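Local coordinates for protein galactose-1-phosphate uridylyltransferase (Bacillus cereus, PDB 4QVU) that is of unknown function but has a HIT-like fold, binds zinc and may act as a UDP-glucose:hexose-1-phosphate uridylyltransferase, at residues A[88-93]-A[206-211]; A[103-108]-A[124-129]. One frame throughout, in Å; residues are numbered along the deposited sequence.

Contact 1. Residues A[88-93]-A[206-211]; sequences FSIKHW and LFFYYL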
# COMPACT_ATOMS: atom_id res chain seq x y z
N PHE A 88 26.21 -20.24 15.05
CA PHE A 88 26.91 -20.77 13.87
C PHE A 88 26.46 -20.03 12.59
O PHE A 88 27.31 -19.55 11.84
CB PHE A 88 26.64 -22.28 13.74
CG PHE A 88 27.38 -23.02 12.66
CD1 PHE A 88 28.62 -23.61 12.92
CD2 PHE A 88 26.83 -23.18 11.39
CE1 PHE A 88 29.29 -24.33 11.92
CE2 PHE A 88 27.50 -23.91 10.40
CZ PHE A 88 28.72 -24.47 10.67
N SER A 89 25.13 -19.93 12.36
CA SER A 89 24.50 -19.31 11.19
C SER A 89 24.90 -17.85 11.02
O SER A 89 25.37 -17.50 9.94
CB SER A 89 22.98 -19.39 11.29
OG SER A 89 22.56 -20.75 11.30
N ILE A 90 24.70 -17.00 12.06
CA ILE A 90 25.04 -15.57 12.07
C ILE A 90 26.55 -15.38 11.81
O ILE A 90 26.90 -14.54 10.99
CB ILE A 90 24.60 -14.90 13.41
CG1 ILE A 90 23.06 -14.95 13.64
CG2 ILE A 90 25.17 -13.48 13.60
CD1 ILE A 90 22.27 -14.05 12.86
N LYS A 91 27.43 -16.15 12.52
CA LYS A 91 28.89 -16.07 12.40
C LYS A 91 29.35 -16.30 10.95
O LYS A 91 30.11 -15.50 10.43
CB LYS A 91 29.59 -17.10 13.33
CG LYS A 91 31.13 -17.04 13.29
CD LYS A 91 31.87 -17.98 14.27
CE LYS A 91 32.11 -19.40 13.79
NZ LYS A 91 30.91 -20.26 13.87
N HIS A 92 28.85 -17.36 10.29
CA HIS A 92 29.27 -17.69 8.93
C HIS A 92 28.65 -16.73 7.91
O HIS A 92 29.29 -16.45 6.90
CB HIS A 92 28.94 -19.14 8.59
CG HIS A 92 29.80 -20.08 9.38
ND1 HIS A 92 31.17 -20.16 9.17
CD2 HIS A 92 29.48 -20.90 10.41
CE1 HIS A 92 31.62 -21.03 10.05
NE2 HIS A 92 30.64 -21.51 10.81
N TRP A 93 27.46 -16.18 8.20
CA TRP A 93 26.79 -15.20 7.35
C TRP A 93 27.58 -13.89 7.33
O TRP A 93 27.87 -13.35 6.25
CB TRP A 93 25.35 -14.97 7.86
CG TRP A 93 24.67 -13.69 7.43
CD1 TRP A 93 24.47 -13.25 6.15
CD2 TRP A 93 23.92 -12.80 8.28
NE1 TRP A 93 23.74 -12.09 6.16
CE2 TRP A 93 23.35 -11.81 7.44
CE3 TRP A 93 23.68 -12.74 9.67
CZ2 TRP A 93 22.58 -10.76 7.95
CZ3 TRP A 93 22.91 -11.70 10.17
CH2 TRP A 93 22.36 -10.73 9.31
N LEU A 206 12.30 -17.34 7.82
CA LEU A 206 13.18 -16.47 8.59
C LEU A 206 13.98 -15.68 7.63
O LEU A 206 14.47 -16.26 6.66
CB LEU A 206 14.11 -17.20 9.59
CG LEU A 206 13.55 -18.12 10.66
CD1 LEU A 206 14.67 -18.60 11.54
CD2 LEU A 206 12.48 -17.44 11.51
N PHE A 207 14.10 -14.38 7.84
CA PHE A 207 14.96 -13.52 7.02
C PHE A 207 15.84 -12.72 7.93
O PHE A 207 15.35 -12.12 8.88
CB PHE A 207 14.17 -12.59 6.09
CG PHE A 207 13.24 -13.31 5.15
CD1 PHE A 207 13.73 -14.01 4.06
CD2 PHE A 207 11.87 -13.28 5.36
CE1 PHE A 207 12.87 -14.69 3.21
CE2 PHE A 207 11.01 -13.94 4.50
CZ PHE A 207 11.52 -14.64 3.43
N PHE A 208 17.15 -12.73 7.67
CA PHE A 208 18.09 -11.99 8.48
C PHE A 208 18.61 -10.81 7.70
O PHE A 208 18.76 -10.87 6.48
CB PHE A 208 19.24 -12.88 8.95
CG PHE A 208 18.85 -13.88 10.02
CD1 PHE A 208 18.27 -15.10 9.67
CD2 PHE A 208 19.09 -13.61 11.36
CE1 PHE A 208 17.92 -16.03 10.66
CE2 PHE A 208 18.74 -14.55 12.35
CZ PHE A 208 18.17 -15.75 11.99
N TYR A 209 18.84 -9.70 8.43
CA TYR A 209 19.33 -8.43 7.88
C TYR A 209 20.36 -7.81 8.82
O TYR A 209 20.23 -7.90 10.05
CB TYR A 209 18.17 -7.42 7.67
CG TYR A 209 16.90 -7.99 7.06
CD1 TYR A 209 15.98 -8.69 7.83
CD2 TYR A 209 16.58 -7.74 5.72
CE1 TYR A 209 14.82 -9.22 7.28
CE2 TYR A 209 15.39 -8.22 5.17
CZ TYR A 209 14.53 -8.98 5.94
OH TYR A 209 13.36 -9.47 5.42
N TYR A 210 21.39 -7.18 8.23
CA TYR A 210 22.38 -6.40 8.95
C TYR A 210 22.19 -4.98 8.44
O TYR A 210 22.62 -4.65 7.33
CB TYR A 210 23.83 -6.94 8.81
CG TYR A 210 24.82 -6.13 9.63
CD1 TYR A 210 24.99 -6.37 10.99
CD2 TYR A 210 25.53 -5.08 9.06
CE1 TYR A 210 25.86 -5.60 11.76
CE2 TYR A 210 26.40 -4.29 9.82
CZ TYR A 210 26.56 -4.56 11.17
OH TYR A 210 27.41 -3.79 11.92
N LEU A 211 21.39 -4.20 9.19
CA LEU A 211 20.96 -2.84 8.84
C LEU A 211 21.19 -1.89 9.99
O LEU A 211 20.89 -2.24 11.13
CB LEU A 211 19.45 -2.90 8.48
CG LEU A 211 18.76 -1.58 8.05
CD1 LEU A 211 19.27 -1.08 6.70
CD2 LEU A 211 17.26 -1.77 7.97
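Trp93 and Phe208 meet where helix 79-97 lies against strand 203-211, a helix-on-sheet contact inside the HIT-like fold. Their rings make a T-shaped pair: the edge of Phe208 is turned toward the face of the six-membered ring of Trp93, with the planes at 60° and the centroids 6.0 Å apart. Closer in, Phe208 CB sits over that same ring as a CH-pi contact, 4.0 Å from its centroid and displaced toward the rim. The indole reaches the strand because its CG stands anti to the backbone N (chi1 160°), which sends the far end of the ring out to the backbone. There Trp93 CH2 comes edge-on to Tyr209 C, and Tyr210 CB packs beside CH2 and CZ2. At the near end of the indole, NE1 is hydrogen-bonded to Val105 O of the neighbouring strand, which helps fix the rotation of the ring. Tyr209 points away from the helix, and its OH bonds to Gly231 O of the second subunit. One turn before Trp93, Ile90 runs at about a right angle to Phe208, and its CD1 touches the ring obliquely, 3.5 Å from CD2 and 3.6 Å from CE2 of Phe208.

Contact 2. Residues A[103-108]-A[124-129]; sequences TSVILY and MQIIGM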
# COMPACT_ATOMS: atom_id res chain seq x y z
N THR A 103 28.85 -8.30 -2.88
CA THR A 103 28.21 -7.02 -2.58
C THR A 103 27.44 -7.19 -1.27
O THR A 103 27.49 -6.31 -0.40
CB THR A 103 27.33 -6.57 -3.76
OG1 THR A 103 28.12 -6.48 -4.94
CG2 THR A 103 26.64 -5.23 -3.50
N SER A 104 26.74 -8.33 -1.12
CA SER A 104 25.98 -8.70 0.07
C SER A 104 25.80 -10.22 0.15
O SER A 104 25.96 -10.92 -0.85
CB SER A 104 24.61 -8.00 0.09
OG SER A 104 23.69 -8.60 -0.80
N VAL A 105 25.47 -10.71 1.35
CA VAL A 105 25.24 -12.12 1.65
C VAL A 105 23.91 -12.24 2.41
O VAL A 105 23.70 -11.55 3.41
CB VAL A 105 26.44 -12.74 2.42
CG1 VAL A 105 26.11 -14.14 2.94
CG2 VAL A 105 27.70 -12.78 1.57
N ILE A 106 23.02 -13.11 1.92
CA ILE A 106 21.71 -13.38 2.50
C ILE A 106 21.77 -14.63 3.37
O ILE A 106 22.36 -15.64 2.97
CB ILE A 106 20.66 -13.54 1.37
CG1 ILE A 106 20.25 -12.17 0.79
CG2 ILE A 106 19.43 -14.31 1.86
CD1 ILE A 106 19.24 -12.23 -0.36
N LEU A 107 21.12 -14.56 4.54
CA LEU A 107 20.88 -15.63 5.50
C LEU A 107 19.36 -15.71 5.71
O LEU A 107 18.74 -14.72 6.13
CB LEU A 107 21.65 -15.43 6.82
CG LEU A 107 21.28 -16.34 8.02
CD1 LEU A 107 21.58 -17.81 7.75
CD2 LEU A 107 21.98 -15.92 9.27
N TYR A 108 18.77 -16.87 5.37
CA TYR A 108 17.33 -17.05 5.49
C TYR A 108 16.98 -18.54 5.62
O TYR A 108 17.81 -19.42 5.35
CB TYR A 108 16.58 -16.41 4.29
CG TYR A 108 16.56 -17.22 3.01
CD1 TYR A 108 17.68 -17.28 2.18
CD2 TYR A 108 15.40 -17.85 2.58
CE1 TYR A 108 17.66 -18.01 0.99
CE2 TYR A 108 15.36 -18.57 1.38
CZ TYR A 108 16.49 -18.64 0.59
OH TYR A 108 16.46 -19.35 -0.58
N MSE A 124 18.73 -24.23 6.60
CA MSE A 124 18.78 -22.80 6.31
C MSE A 124 19.63 -22.59 5.06
O MSE A 124 20.23 -23.54 4.57
CB MSE A 124 19.33 -21.97 7.48
CG MSE A 124 18.50 -22.05 8.75
SE MSE A 124 19.16 -20.85 10.12
CE MSE A 124 18.42 -19.24 9.45
N GLN A 125 19.69 -21.35 4.57
CA GLN A 125 20.48 -21.04 3.38
C GLN A 125 21.25 -19.75 3.53
O GLN A 125 20.74 -18.76 4.05
CB GLN A 125 19.59 -20.95 2.14
CG GLN A 125 19.06 -22.29 1.64
CD GLN A 125 18.12 -22.11 0.49
OE1 GLN A 125 16.93 -22.41 0.60
NE2 GLN A 125 18.61 -21.56 -0.62
N ILE A 126 22.50 -19.77 3.03
CA ILE A 126 23.41 -18.64 2.94
C ILE A 126 23.76 -18.50 1.45
O ILE A 126 24.30 -19.43 0.85
CB ILE A 126 24.66 -18.75 3.87
CG1 ILE A 126 24.24 -18.75 5.36
CG2 ILE A 126 25.64 -17.62 3.58
CD1 ILE A 126 25.33 -19.20 6.41
N ILE A 127 23.38 -17.35 0.85
CA ILE A 127 23.63 -17.05 -0.55
C ILE A 127 24.46 -15.78 -0.65
O ILE A 127 24.01 -14.70 -0.25
CB ILE A 127 22.30 -16.93 -1.36
CG1 ILE A 127 21.40 -18.17 -1.17
CG2 ILE A 127 22.59 -16.66 -2.86
CD1 ILE A 127 20.01 -18.01 -1.63
N GLY A 128 25.67 -15.93 -1.17
CA GLY A 128 26.59 -14.83 -1.43
C GLY A 128 26.27 -14.30 -2.81
O GLY A 128 26.17 -15.07 -3.76
N MSE A 129 26.04 -12.98 -2.92
CA MSE A 129 25.67 -12.38 -4.20
C MSE A 129 26.71 -11.35 -4.61
O MSE A 129 26.98 -10.40 -3.87
CB MSE A 129 24.27 -11.77 -4.13
CG MSE A 129 23.21 -12.80 -3.75
SE MSE A 129 21.42 -12.11 -3.75
CE MSE A 129 21.65 -10.64 -2.46
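Tyr108 and Gln125 lie side by side at one end of the antiparallel hairpin made by strands 104-111 and 123-129, with ring and amide planes 49° apart. Tyr108 CG falls between its backbone N and carbonyl carbon (chi1 80°), which swings the ring over to the partner strand. Gln125 CB approaches that ring obliquely, and Ile127 CD1 meets the edge of the Tyr108 ring, in its plane, 3.5 Å from Tyr108 CE1. Further along this face Met129, like Met124 a selenomethionine, bends about its CG-SE bond so that its CE lies 3.6 Å from Ile106 CD1 and beside Ser104 OG; that hydroxyl bonds to Val132 O. On the other face the branches interleave: Val105 CG1 meets Ile126 CG2, and Leu107 CD1 fills the dip between Ile126 CG1 and Met124 CE. Val105 CG2 lies 3.8 Å from Gly128 CA, where the CA atoms of this non-hydrogen-bonded pair are 4.3 Å apart. At the far end Thr103 and Ser104 both face Met129, a classic beta bulge: Thr103 N bonds to Met129 O at 3.0 Å and Met129 N to Ser104 O, while the bond from Ser104 N is weak. Chemically the faces differ: that of Val105, Leu107 and Ile126 is apolar and turns toward helix 79-97, whereas the other mixes Ile106, Ile127 and Met129 with polar groups of Ser104, Tyr108 and Gln125.

From the N terminus the chain runs through helix 79-97, which supplies the first half of contact 1, and then enters strand 104-111. Contact 2 closes first, when strand 123-129 returns beside 104-111 as a local hairpin. Contact 1 closes much later, when strand 203-211 arrives on the other edge of 104-111; contact 2 is thus nested inside its long loop. That closure joins the N-terminal and C-terminal family regions across one continuous antiparallel sheet. The two contacts share an interface under the helix: Phe208 N is probably hydrogen-bonded to Leu107 O, and Phe208 CE1 packs against Met124 CE. Both also reach Tyr232 of the second subunit.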